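PDB 3URF: tumor necrosis factor receptor superfamily member 11B from Homo sapiens, which acts as a secreted decoy receptor for the cytokine RANKL, neutralising its role in osteoclast formation and so restraining bone resorption. Local coordinates for residues 71-76 with 83-88. Residues are numbered along the deposited sequence; the frame is centred on the assembly and turned at random.
Sequences YVKQEC and VCECKE
Y71 and E85 stand side by side and point the same way on one face of a two-stranded antiparallel beta hairpin, which closes the second cysteine-rich repeat of this secreted TNF-receptor family member and leads into the third. They form a hydrogen-bonded pair: Y71 N donates to E85 O at 2.9 Å, and E85 N returns a bond to Y71 O. With its CG set between the backbone N and the carbonyl carbon (chi1 82°), the phenol lies alongside the E85 stem, Y71 CE1 4.1 Å from E85 CB. Ring and carboxylate planes are nearly perpendicular, 85° apart. On the same ring, Y71 CD1 lies loosely beside K87 CG.

The strand 70-74 then bulges. K73 and Q74 both face V83, a classic beta bulge in which V83 O receives weak bonds from K73 N and Q74 N. At the bulge the K73 side chain leaves the backbone toward the partner strand; its chain bends at chi3 (-83°), carrying the ammonium to the E85 carboxylate. K73 NZ makes a salt bridge to E85 OE1 at 3.0 Å, weak as a hydrogen bond, with E85 OE2 little farther away. E116 brings another carboxylate close to E85, a like-charge pairing that the lysine would probably ease. Replacing E85 by an alanine would take away the carboxylate and is likely to leave the K73 ammonium without its mate and free to turn.

On the opposite face V72 pairs with C84, whose disulfide to C66 ties the hairpin to the preceding loop. Within the bulge, Q74 CB packs against V83 CB at 3.8 Å, and V83 N donates to Q74 O at 2.8 Å.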
# COMPACT_ATOMS: atom_id res chain seq x y z
N TYR B 71 -20.07 -17.61 -11.66
CA TYR B 71 -21.47 -17.84 -11.36
C TYR B 71 -21.61 -18.72 -10.11
O TYR B 71 -20.74 -19.56 -9.82
CB TYR B 71 -22.15 -18.50 -12.56
CG TYR B 71 -21.94 -19.98 -12.60
CD1 TYR B 71 -20.86 -20.53 -13.30
CD2 TYR B 71 -22.80 -20.84 -11.93
CE1 TYR B 71 -20.65 -21.90 -13.33
CE2 TYR B 71 -22.60 -22.20 -11.95
CZ TYR B 71 -21.53 -22.74 -12.65
OH TYR B 71 -21.34 -24.11 -12.66
N VAL B 72 -22.70 -18.53 -9.38
CA VAL B 72 -22.97 -19.34 -8.19
C VAL B 72 -23.44 -20.73 -8.54
O VAL B 72 -24.61 -20.94 -8.87
CB VAL B 72 -24.04 -18.71 -7.29
CG1 VAL B 72 -24.06 -19.43 -5.94
CG2 VAL B 72 -23.76 -17.23 -7.09
N LYS B 73 -22.53 -21.70 -8.47
CA LYS B 73 -22.88 -23.08 -8.72
C LYS B 73 -23.75 -23.62 -7.59
O LYS B 73 -24.80 -24.23 -7.81
CB LYS B 73 -21.62 -23.93 -8.84
CG LYS B 73 -21.88 -25.39 -8.64
CD LYS B 73 -20.59 -26.18 -8.54
CE LYS B 73 -20.04 -26.52 -9.91
NZ LYS B 73 -18.89 -27.47 -9.80
N GLN B 74 -23.28 -23.40 -6.37
CA GLN B 74 -24.00 -23.83 -5.18
C GLN B 74 -24.31 -22.62 -4.32
O GLN B 74 -23.42 -21.89 -3.87
CB GLN B 74 -23.16 -24.86 -4.42
CG GLN B 74 -23.52 -25.01 -2.95
CD GLN B 74 -24.79 -25.81 -2.72
OE1 GLN B 74 -25.50 -25.60 -1.73
NE2 GLN B 74 -25.08 -26.75 -3.63
N GLU B 75 -25.60 -22.38 -4.11
CA GLU B 75 -26.03 -21.27 -3.30
C GLU B 75 -25.69 -21.57 -1.85
O GLU B 75 -25.42 -22.71 -1.49
CB GLU B 75 -27.52 -21.03 -3.49
CG GLU B 75 -28.07 -19.77 -2.82
CD GLU B 75 -29.31 -19.22 -3.54
OE1 GLU B 75 -30.20 -18.61 -2.88
OE2 GLU B 75 -29.38 -19.42 -4.77
N CYS B 76 -25.71 -20.54 -1.02
CA CYS B 76 -25.31 -20.65 0.37
C CYS B 76 -26.48 -21.15 1.24
O CYS B 76 -27.41 -20.40 1.52
CB CYS B 76 -24.78 -19.30 0.86
SG CYS B 76 -24.53 -19.16 2.65
N VAL B 83 -20.65 -21.77 -3.52
CA VAL B 83 -19.56 -22.18 -4.41
C VAL B 83 -19.63 -21.39 -5.70
O VAL B 83 -20.64 -21.39 -6.39
CB VAL B 83 -19.57 -23.69 -4.71
CG1 VAL B 83 -18.40 -24.05 -5.64
CG2 VAL B 83 -19.46 -24.45 -3.42
N CYS B 84 -18.53 -20.71 -6.00
CA CYS B 84 -18.45 -19.86 -7.19
C CYS B 84 -17.52 -20.51 -8.19
O CYS B 84 -16.49 -21.06 -7.82
CB CYS B 84 -17.93 -18.48 -6.80
SG CYS B 84 -18.88 -17.70 -5.48
N GLU B 85 -17.89 -20.47 -9.46
CA GLU B 85 -17.01 -21.06 -10.46
C GLU B 85 -16.88 -20.19 -11.69
O GLU B 85 -17.79 -19.44 -12.05
CB GLU B 85 -17.47 -22.47 -10.82
CG GLU B 85 -17.24 -23.46 -9.69
CD GLU B 85 -17.01 -24.87 -10.19
OE1 GLU B 85 -17.54 -25.21 -11.28
OE2 GLU B 85 -16.31 -25.64 -9.50
N CYS B 86 -15.72 -20.27 -12.33
CA CYS B 86 -15.50 -19.59 -13.59
C CYS B 86 -16.35 -20.19 -14.68
O CYS B 86 -16.47 -21.41 -14.78
CB CYS B 86 -14.02 -19.62 -13.98
SG CYS B 86 -12.98 -18.48 -13.01
N LYS B 87 -16.96 -19.33 -15.49
CA LYS B 87 -17.79 -19.76 -16.61
C LYS B 87 -17.00 -20.56 -17.64
O LYS B 87 -15.76 -20.59 -17.60
CB LYS B 87 -18.45 -18.54 -17.26
CG LYS B 87 -19.42 -17.84 -16.30
CD LYS B 87 -19.83 -16.44 -16.76
CE LYS B 87 -20.57 -15.70 -15.63
NZ LYS B 87 -20.69 -14.22 -15.83
N GLU B 88 -17.72 -21.23 -18.54
CA GLU B 88 -17.10 -22.07 -19.57
C GLU B 88 -15.95 -21.34 -20.25
O GLU B 88 -16.04 -20.13 -20.56
CB GLU B 88 -18.12 -22.49 -20.64
CG GLU B 88 -17.88 -23.89 -21.28
CD GLU B 88 -16.87 -23.91 -22.45
OE1 GLU B 88 -16.63 -22.86 -23.09
OE2 GLU B 88 -16.33 -25.00 -22.73